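Local coordinates for putative iron-regulated protein A (PDB 4ECG), which binds calcium ions and, as an imelysin-like protein of the M75 peptidase family, may take part in iron handling or act as a metallopeptidase, at residues Ser91-Phe96 with Val293-Ala298; Asp287-Ile292 with Lys336-Ile341; Ser107-Pro112 with Arg146-Ala151. One frame throughout, in Å; residues are numbered along the deposited sequence.

Contact 1 (Ser91-Phe96 with Val293-Ala298); sequences SEAFLF and VSIKNA. With CA (calcium ion), chain F.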
loop_
_atom_site.group_PDB
_atom_site.type_symbol
_atom_site.label_atom_id
_atom_site.label_comp_id
_atom_site.label_asym_id
_atom_site.label_seq_id
_atom_site.Cartn_x
_atom_site.Cartn_y
_atom_site.Cartn_z
ATOM N N SER A 91 1.681 4.168 -1.486
ATOM C CA SER A 91 0.576 5.065 -1.161
ATOM C C SER A 91 -0.193 4.630 0.052
ATOM O O SER A 91 -1.184 5.268 0.413
ATOM C CB SER A 91 -0.373 5.193 -2.352
ATOM O OG SER A 91 -1.278 4.122 -2.394
ATOM N N GLU A 92 0.270 3.579 0.716
ATOM C CA GLU A 92 -0.464 3.030 1.846
ATOM C C GLU A 92 -0.328 3.844 3.126
ATOM O O GLU A 92 -1.052 3.551 4.104
ATOM C CB GLU A 92 -0.159 1.547 2.074
ATOM C CG GLU A 92 -0.802 0.655 0.993
ATOM C CD GLU A 92 -0.962 -0.826 1.363
ATOM O OE1 GLU A 92 -1.164 -1.153 2.557
ATOM O OE2 GLU A 92 -0.926 -1.662 0.416
ATOM N N ALA A 93 0.538 4.867 3.132
ATOM C CA ALA A 93 0.603 5.784 4.296
ATOM C C ALA A 93 -0.534 6.801 4.232
ATOM O O ALA A 93 -0.754 7.533 5.196
ATOM C CB ALA A 93 1.954 6.501 4.393
ATOM N N PHE A 94 -1.251 6.829 3.097
ATOM C CA PHE A 94 -2.390 7.697 2.936
ATOM C C PHE A 94 -3.609 7.029 2.251
ATOM O O PHE A 94 -4.060 7.415 1.165
ATOM C CB PHE A 94 -1.980 8.999 2.238
ATOM C CG PHE A 94 -1.080 8.829 1.058
ATOM C CD1 PHE A 94 0.279 8.753 1.219
ATOM C CD2 PHE A 94 -1.588 8.805 -0.220
ATOM C CE1 PHE A 94 1.129 8.668 0.105
ATOM C CE2 PHE A 94 -0.768 8.704 -1.303
ATOM C CZ PHE A 94 0.601 8.641 -1.151
ATOM N N LEU A 95 -4.153 6.033 2.941
ATOM C CA LEU A 95 -5.342 5.326 2.482
ATOM C C LEU A 95 -6.587 6.091 2.898
ATOM O O LEU A 95 -7.710 5.726 2.498
ATOM C CB LEU A 95 -5.402 3.920 3.071
ATOM C CG LEU A 95 -4.476 2.927 2.397
ATOM C CD1 LEU A 95 -4.358 1.733 3.333
ATOM C CD2 LEU A 95 -5.027 2.582 0.999
ATOM N N PHE A 96 -6.412 7.139 3.696
ATOM C CA PHE A 96 -7.547 8.026 3.994
ATOM C C PHE A 96 -8.016 8.704 2.740
ATOM O O PHE A 96 -7.294 8.746 1.766
ATOM C CB PHE A 96 -7.243 9.053 5.073
ATOM C CG PHE A 96 -5.996 9.819 4.864
ATOM C CD1 PHE A 96 -5.983 10.941 4.081
ATOM C CD2 PHE A 96 -4.809 9.428 5.493
ATOM C CE1 PHE A 96 -4.820 11.703 3.939
ATOM C CE2 PHE A 96 -3.631 10.154 5.329
ATOM C CZ PHE A 96 -3.639 11.306 4.562
ATOM N N VAL A 293 8.402 3.178 2.519
ATOM C CA VAL A 293 8.802 4.328 1.667
ATOM C C VAL A 293 7.638 5.333 1.641
ATOM O O VAL A 293 7.843 6.517 1.668
ATOM C CB VAL A 293 9.341 3.926 0.246
ATOM C CG1 VAL A 293 9.644 5.133 -0.631
ATOM C CG2 VAL A 293 10.642 3.196 0.357
ATOM N N SER A 294 6.413 4.862 1.637
ATOM C CA SER A 294 5.264 5.746 1.718
ATOM C C SER A 294 5.330 6.657 2.942
ATOM O O SER A 294 5.036 7.855 2.825
ATOM C CB SER A 294 3.958 4.929 1.766
ATOM O OG SER A 294 2.838 5.752 1.592
ATOM N N ILE A 295 5.733 6.108 4.096
ATOM C CA ILE A 295 5.877 6.936 5.316
ATOM C C ILE A 295 6.970 8.010 5.134
ATOM O O ILE A 295 6.829 9.173 5.527
ATOM C CB ILE A 295 6.231 6.077 6.560
ATOM C CG1 ILE A 295 5.122 5.075 6.891
ATOM C CG2 ILE A 295 6.509 6.963 7.742
ATOM C CD1 ILE A 295 5.467 4.111 8.007
ATOM N N LYS A 296 8.062 7.564 4.543
ATOM C CA LYS A 296 9.269 8.327 4.366
ATOM C C LYS A 296 9.009 9.506 3.470
ATOM O O LYS A 296 9.386 10.620 3.784
ATOM C CB LYS A 296 10.381 7.439 3.794
ATOM C CG LYS A 296 11.753 8.086 3.796
ATOM C CD LYS A 296 12.851 7.121 3.356
ATOM C CE LYS A 296 14.208 7.779 3.311
ATOM N NZ LYS A 296 15.235 6.892 2.702
ATOM N N ASN A 297 8.331 9.254 2.373
ATOM C CA ASN A 297 7.910 10.302 1.442
ATOM C C ASN A 297 7.050 11.301 2.125
ATOM O O ASN A 297 7.216 12.500 1.910
ATOM C CB ASN A 297 7.104 9.664 0.291
ATOM C CG ASN A 297 7.974 8.852 -0.672
ATOM O OD1 ASN A 297 9.248 8.855 -0.611
ATOM N ND2 ASN A 297 7.293 8.146 -1.585
ATOM N N ALA A 298 6.087 10.791 2.912
ATOM C CA ALA A 298 5.145 11.627 3.665
ATOM C C ALA A 298 5.872 12.551 4.651
ATOM O O ALA A 298 5.472 13.701 4.793
ATOM C CB ALA A 298 4.132 10.775 4.459
HETATM CA CA CA F . -1.691 -4.291 0.179
#
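Ala93 faces Ser294 where the loop that follows helix 71-89 comes up against helix 284-300, and their CA atoms, 5.3 Å apart, are the nearest CA pair across the contact. The loop turns back on itself here: Phe94 N bonds to Ser91 O, while 293-298 continues as regular helix. Across this junction the Ser294 hydroxyl does the joining. Ser294 holds OG beside its carbonyl carbon and trans to N (chi1 -169°), which carries the oxygen to the loop, where it accepts the N-H of Ala93 at 2.9 Å from N to OG, the N-H...O angle being 150°. The same oxygen is hydrogen-bonded to Gln90 O. Packing surrounds this bond. The methyl CB of Ala93 lies 3.0 Å from Ser294 OG, a tight fit, and more loosely beside CG1 of Ile295. Phe94 sends CE1 obliquely to within 3.7 Å of Ser294 OG; its ring folds back so that Ser91 O stands 3.5 Å above the centre of one face, and Phe39 and Tyr48 meet the ring edge-to-face. Glu92 heads the other way, its OE2 binding a calcium ion that Asp109 also holds. The chemistry thus implies one buried hydroxyl answering two main-chain groups on either side of the Ser91-Glu92 pair, an arrangement that ties the backbone next to a metal ligand to helix 284-300.

Contact 2 (Asp287-Ile292 with Lys336-Ile341); sequences DYKNNI and KTIDAI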
loop_
_atom_site.group_PDB
_atom_site.type_symbol
_atom_site.label_atom_id
_atom_site.label_comp_id
_atom_site.label_asym_id
_atom_site.label_seq_id
_atom_site.Cartn_x
_atom_site.Cartn_y
_atom_site.Cartn_z
ATOM N N ASP A 287 6.894 -5.040 -1.564
ATOM C CA ASP A 287 5.677 -4.392 -1.054
ATOM C C ASP A 287 5.943 -3.774 0.306
ATOM O O ASP A 287 5.681 -2.591 0.520
ATOM C CB ASP A 287 4.521 -5.366 -0.929
ATOM C CG ASP A 287 3.982 -5.889 -2.300
ATOM O OD1 ASP A 287 4.364 -5.376 -3.382
ATOM O OD2 ASP A 287 3.162 -6.831 -2.255
ATOM N N TYR A 288 6.502 -4.561 1.225
ATOM C CA TYR A 288 6.620 -4.083 2.593
ATOM C C TYR A 288 7.557 -2.888 2.699
ATOM O O TYR A 288 7.242 -1.912 3.376
ATOM C CB TYR A 288 7.040 -5.168 3.570
ATOM C CG TYR A 288 6.306 -6.511 3.500
ATOM C CD1 TYR A 288 4.991 -6.610 3.121
ATOM C CD2 TYR A 288 6.960 -7.667 3.850
ATOM C CE1 TYR A 288 4.335 -7.839 3.067
ATOM C CE2 TYR A 288 6.315 -8.895 3.816
ATOM C CZ TYR A 288 5.011 -8.974 3.393
ATOM O OH TYR A 288 4.432 -10.208 3.300
ATOM N N LYS A 289 8.706 -2.972 2.034
ATOM C CA LYS A 289 9.609 -1.854 1.872
ATOM C C LYS A 289 8.880 -0.656 1.278
ATOM O O LYS A 289 9.071 0.490 1.748
ATOM C CB LYS A 289 10.832 -2.238 0.973
ATOM C CG LYS A 289 11.766 -1.090 0.608
ATOM C CD LYS A 289 12.464 -1.301 -0.737
ATOM C CE LYS A 289 11.603 -0.827 -1.895
ATOM N NZ LYS A 289 12.180 -1.217 -3.199
ATOM N N ASN A 290 8.070 -0.889 0.235
ATOM C CA ASN A 290 7.413 0.269 -0.400
ATOM C C ASN A 290 6.387 0.923 0.545
ATOM O O ASN A 290 6.276 2.149 0.568
ATOM C CB ASN A 290 6.826 -0.080 -1.759
ATOM C CG ASN A 290 7.890 -0.124 -2.854
ATOM O OD1 ASN A 290 8.757 0.774 -2.938
ATOM N ND2 ASN A 290 7.778 -1.122 -3.756
ATOM N N ASN A 291 5.676 0.115 1.327
ATOM C CA ASN A 291 4.832 0.651 2.370
ATOM C C ASN A 291 5.562 1.581 3.375
ATOM O O ASN A 291 4.993 2.561 3.875
ATOM C CB ASN A 291 4.238 -0.467 3.192
ATOM C CG ASN A 291 3.288 -1.365 2.429
ATOM O OD1 ASN A 291 3.132 -2.536 2.802
ATOM N ND2 ASN A 291 2.638 -0.838 1.381
ATOM N N ILE A 292 6.815 1.286 3.688
ATOM C CA ILE A 292 7.539 2.169 4.600
ATOM C C ILE A 292 8.088 3.350 3.801
ATOM O O ILE A 292 8.139 4.432 4.310
ATOM C CB ILE A 292 8.621 1.411 5.358
ATOM C CG1 ILE A 292 7.999 0.209 6.077
ATOM C CG2 ILE A 292 9.350 2.343 6.306
ATOM C CD1 ILE A 292 6.849 0.509 7.059
ATOM N N LYS A 336 16.039 2.533 9.624
ATOM C CA LYS A 336 16.253 1.242 10.311
ATOM C C LYS A 336 15.161 0.217 9.915
ATOM O O LYS A 336 15.407 -0.968 9.790
ATOM C CB LYS A 336 16.212 1.502 11.807
ATOM C CG LYS A 336 17.045 0.605 12.700
ATOM C CD LYS A 336 17.089 1.218 14.113
ATOM C CE LYS A 336 16.933 0.172 15.214
ATOM N NZ LYS A 336 16.817 0.764 16.577
ATOM N N THR A 337 13.958 0.702 9.660
ATOM C CA THR A 337 12.823 -0.175 9.400
ATOM C C THR A 337 12.926 -0.709 7.986
ATOM O O THR A 337 12.730 -1.893 7.784
ATOM C CB THR A 337 11.467 0.545 9.655
ATOM O OG1 THR A 337 11.486 1.114 10.981
ATOM C CG2 THR A 337 10.266 -0.417 9.469
ATOM N N ILE A 338 13.259 0.166 7.030
ATOM C CA ILE A 338 13.509 -0.201 5.633
ATOM C C ILE A 338 14.702 -1.143 5.545
ATOM O O ILE A 338 14.666 -2.142 4.852
ATOM C CB ILE A 338 13.776 1.054 4.751
ATOM C CG1 ILE A 338 12.529 1.912 4.631
ATOM C CG2 ILE A 338 14.245 0.701 3.339
ATOM C CD1 ILE A 338 12.799 3.372 4.178
ATOM N N ASP A 339 15.790 -0.802 6.216
ATOM C CA ASP A 339 16.969 -1.669 6.168
ATOM C C ASP A 339 16.638 -3.079 6.730
ATOM O O ASP A 339 17.123 -4.077 6.191
ATOM C CB ASP A 339 18.179 -1.040 6.912
ATOM C CG ASP A 339 18.767 0.224 6.187
ATOM O OD1 ASP A 339 18.364 0.660 5.077
ATOM O OD2 ASP A 339 19.664 0.807 6.768
ATOM N N ALA A 340 15.830 -3.151 7.809
ATOM C CA ALA A 340 15.462 -4.422 8.454
ATOM C C ALA A 340 14.561 -5.238 7.510
ATOM O O ALA A 340 14.749 -6.409 7.349
ATOM C CB ALA A 340 14.764 -4.176 9.781
ATOM N N ILE A 341 13.630 -4.583 6.840
ATOM C CA ILE A 341 12.791 -5.275 5.895
ATOM C C ILE A 341 13.675 -5.845 4.793
ATOM O O ILE A 341 13.564 -7.024 4.548
ATOM C CB ILE A 341 11.652 -4.413 5.318
ATOM C CG1 ILE A 341 10.649 -4.052 6.422
ATOM C CG2 ILE A 341 10.986 -5.167 4.186
ATOM C CD1 ILE A 341 9.694 -2.888 6.156
#
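Ile292 projects from helix 284-300 into the side chains of Thr337, Ile338 and Ile341, and each meets it differently. Its CG1 and the CD1 of Ile341 come within 3.5 Å as the two chains cross obliquely. On the other branch, CG2 slides past Ile338 in the opposite sense, 3.6 Å from its CG1. Thr337 crosses at about a right angle and offers only its methyl, CG2, to Ile292 CG1; its hydroxyl is hydrogen-bonded back to Gln333 O in its own helix. This separation follows from the first torsion, which sets CG2 of Thr337 anti to the backbone N. The helices run antiparallel, at 175°, with segment axes 9.3 Å apart. One turn away from Ile292, CG2 of Ile341 sits against CB of Tyr288 at 4.0 Å, while the phenol ring leads away and packs on Lys250 and Ile251 of helix 239-259. Lys289 contributes its CG methylene, 4.1 Å from Ile338 CG2, before its chain bends and takes the ammonium group away to a weak, long ion pair with Asp286. Such chemistry implies that the spacing of this helical pair rests mainly on branched aliphatic side chains, with the polar ends of threonine, tyrosine and lysine all directed elsewhere.

Contact 3 (Ser107-Pro112 with Arg146-Ala151); sequences SLDSWP and RGFHTA. With CA (calcium ion), chain F; CA (calcium ion), chain K.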
loop_
_atom_site.group_PDB
_atom_site.type_symbol
_atom_site.label_atom_id
_atom_site.label_comp_id
_atom_site.label_asym_id
_atom_site.label_seq_id
_atom_site.Cartn_x
_atom_site.Cartn_y
_atom_site.Cartn_z
ATOM N N SER A 107 -11.229 -3.052 -3.171
ATOM C CA SER A 107 -11.601 -3.372 -4.537
ATOM C C SER A 107 -10.353 -3.725 -5.352
ATOM O O SER A 107 -10.376 -4.630 -6.157
ATOM C CB SER A 107 -12.375 -2.227 -5.177
ATOM O OG SER A 107 -12.879 -2.616 -6.454
ATOM N N LEU A 108 -9.272 -3.011 -5.106
ATOM C CA LEU A 108 -8.019 -3.127 -5.854
ATOM C C LEU A 108 -7.138 -4.259 -5.352
ATOM O O LEU A 108 -6.308 -4.730 -6.103
ATOM C CB LEU A 108 -7.214 -1.832 -5.690
ATOM C CG LEU A 108 -7.462 -0.718 -6.705
ATOM C CD1 LEU A 108 -6.916 0.573 -6.146
ATOM C CD2 LEU A 108 -6.826 -1.101 -8.064
ATOM N N ASP A 109 -7.272 -4.686 -4.078
ATOM C CA ASP A 109 -6.151 -5.380 -3.464
ATOM C C ASP A 109 -6.552 -6.261 -2.290
ATOM O O ASP A 109 -5.849 -6.327 -1.281
ATOM C CB ASP A 109 -5.097 -4.332 -3.057
ATOM C CG ASP A 109 -3.662 -4.913 -2.853
ATOM O OD1 ASP A 109 -3.271 -5.928 -3.485
ATOM O OD2 ASP A 109 -2.901 -4.280 -2.061
ATOM N N SER A 110 -7.631 -7.016 -2.456
ATOM C CA SER A 110 -8.019 -7.945 -1.412
ATOM C C SER A 110 -7.074 -9.145 -1.318
ATOM O O SER A 110 -6.623 -9.705 -2.331
ATOM C CB SER A 110 -9.481 -8.401 -1.587
ATOM O OG SER A 110 -10.377 -7.299 -1.479
ATOM N N TRP A 111 -6.803 -9.534 -0.076
ATOM C CA TRP A 111 -6.068 -10.742 0.262
ATOM C C TRP A 111 -6.588 -11.296 1.585
ATOM O O TRP A 111 -6.909 -10.527 2.520
ATOM C CB TRP A 111 -4.581 -10.397 0.384
ATOM C CG TRP A 111 -3.719 -11.600 0.599
ATOM C CD1 TRP A 111 -3.153 -12.040 1.786
ATOM C CD2 TRP A 111 -3.338 -12.603 -0.395
ATOM N NE1 TRP A 111 -2.484 -13.228 1.601
ATOM C CE2 TRP A 111 -2.565 -13.618 0.318
ATOM C CE3 TRP A 111 -3.625 -12.798 -1.735
ATOM C CZ2 TRP A 111 -2.064 -14.732 -0.322
ATOM C CZ3 TRP A 111 -3.111 -13.916 -2.379
ATOM C CH2 TRP A 111 -2.338 -14.857 -1.692
ATOM N N PRO A 112 -6.726 -12.631 1.685
ATOM C CA PRO A 112 -6.577 -13.640 0.617
ATOM C C PRO A 112 -7.779 -13.682 -0.339
ATOM O O PRO A 112 -8.751 -12.938 -0.165
ATOM C CB PRO A 112 -6.484 -14.969 1.393
ATOM C CG PRO A 112 -7.273 -14.707 2.618
ATOM C CD PRO A 112 -7.075 -13.255 2.969
ATOM N N ARG A 146 -11.281 -10.533 -7.467
ATOM C CA ARG A 146 -10.643 -9.650 -8.392
ATOM C C ARG A 146 -9.369 -8.965 -7.810
ATOM O O ARG A 146 -8.765 -9.481 -6.917
ATOM C CB ARG A 146 -11.693 -8.673 -8.957
ATOM C CG ARG A 146 -12.236 -7.706 -7.952
ATOM C CD ARG A 146 -12.939 -6.540 -8.608
ATOM N NE ARG A 146 -13.437 -5.573 -7.609
ATOM C CZ ARG A 146 -14.695 -5.392 -7.222
ATOM N NH1 ARG A 146 -15.689 -6.094 -7.738
ATOM N NH2 ARG A 146 -14.975 -4.446 -6.315
ATOM N N GLY A 147 -8.921 -7.856 -8.388
ATOM C CA GLY A 147 -7.845 -7.049 -7.813
ATOM C C GLY A 147 -6.473 -7.569 -8.211
ATOM O O GLY A 147 -6.387 -8.555 -8.980
ATOM N N PHE A 148 -5.436 -6.895 -7.688
ATOM C CA PHE A 148 -4.019 -7.198 -7.983
ATOM C C PHE A 148 -3.673 -8.688 -7.842
ATOM O O PHE A 148 -2.938 -9.249 -8.637
ATOM C CB PHE A 148 -3.092 -6.476 -7.023
ATOM C CG PHE A 148 -2.674 -5.110 -7.447
ATOM C CD1 PHE A 148 -1.571 -4.939 -8.225
ATOM C CD2 PHE A 148 -3.326 -3.998 -6.955
ATOM C CE1 PHE A 148 -1.134 -3.691 -8.560
ATOM C CE2 PHE A 148 -2.905 -2.738 -7.280
ATOM C CZ PHE A 148 -1.802 -2.593 -8.097
ATOM N N HIS A 149 -4.229 -9.318 -6.839
ATOM C CA HIS A 149 -3.811 -10.688 -6.544
ATOM C C HIS A 149 -4.481 -11.731 -7.391
ATOM O O HIS A 149 -3.937 -12.814 -7.568
ATOM C CB HIS A 149 -3.929 -10.975 -5.046
ATOM C CG HIS A 149 -3.055 -10.063 -4.199
ATOM N ND1 HIS A 149 -1.710 -10.031 -4.320
ATOM C CD2 HIS A 149 -3.386 -9.098 -3.276
ATOM C CE1 HIS A 149 -1.219 -9.112 -3.498
ATOM N NE2 HIS A 149 -2.245 -8.540 -2.846
ATOM N N THR A 150 -5.643 -11.421 -7.961
ATOM C CA THR A 150 -6.279 -12.373 -8.856
ATOM C C THR A 150 -5.475 -12.342 -10.185
ATOM O O THR A 150 -5.165 -13.389 -10.731
ATOM C CB THR A 150 -7.794 -12.101 -9.068
ATOM O OG1 THR A 150 -8.476 -12.230 -7.829
ATOM C CG2 THR A 150 -8.413 -13.079 -10.070
ATOM N N ALA A 151 -5.167 -11.154 -10.693
ATOM C CA ALA A 151 -4.291 -10.971 -11.862
ATOM C C ALA A 151 -2.927 -11.689 -11.605
ATOM O O ALA A 151 -2.483 -12.470 -12.413
ATOM C CB ALA A 151 -4.108 -9.466 -12.155
HETATM CA CA CA F . -1.691 -4.291 0.179
HETATM CA CA CA K . -7.358 -9.190 4.378
HETATM O O HOH W 1 -6.602 -8.864 -5.034
HETATM O O HOH W 2 -8.899 -8.807 2.582
HETATM O O HOH W 3 -6.514 -11.036 5.745
HETATM O O HOH W 4 -5.968 -7.803 2.906
#
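Asp109 and His149 meet beside a calcium ion, His149 being the histidine of the GxHxxE motif of imelysin-like proteins, here Gly147 to Glu152. Asp109 OD2 binds the metal at 2.5 Å, with Glu92 as its other protein ligand, and also accepts a hydrogen bond from Trp88 NE1. OD1 of Asp109 lies 2.9 Å from His149 NE2, but at an angle too poor for a hydrogen bond; NE2 is instead bonded to Glu277, and ND1 to Glu152, so both ring nitrogens have carboxylate partners that would fix its rotation. Trp111 adds a T-shaped stack, its edge toward the imidazole face, with CE3 at 3.7 Å from His149 CG and the planes at 63°.

Behind this shell the backbones join. Phe148 N donates almost straight to Leu108 O, 2.8 Å away, and the Phe148 ring makes a cation-pi contact with Arg85, which also salt-bridges Asp109 OD1. Gly147 suits the close approach: its phi is positive, and a CB would collide with Leu108 O. Farther out, Arg146 CG lies between the backbone N and the carbonyl carbon (chi1 68°), and the chain then runs extended to NE, bringing NH2 to Ser107 OG at 2.8 Å, the hydroxyl tilted from the guanidinium plane; NE joins weakly. Asp187 also bonds that hydroxyl, and NH1 reaches Ile130 O and Gly132 O. With an alanine in its place, those carbonyls would probably lose the NH1 donor and Ser107 OG its guanidinium partner, keeping Asp187. A second calcium ion is held by Trp111 O at 2.3 Å and by three waters.

In the fold
All three contacts are largely buried, and none is a surface contact; the centre of contact 1 is about 8 Å from the centre of the chain, those of contacts 2 and 3 about 12 Å, on opposite sides of that centre. Contacts 1 and 2 share helix 284-300, which meets the loop with one stretch and helix 324-343 with the stretch just before it. Contacts 1 and 3 share a calcium ion, to which each supplies one carboxylate. Their chemistry follows their place: the pairing of two long helices is essentially apolar, whereas the junctions of loops and short helices around metal rely on hydroxyls, main-chain groups and charge, most densely in contact 3.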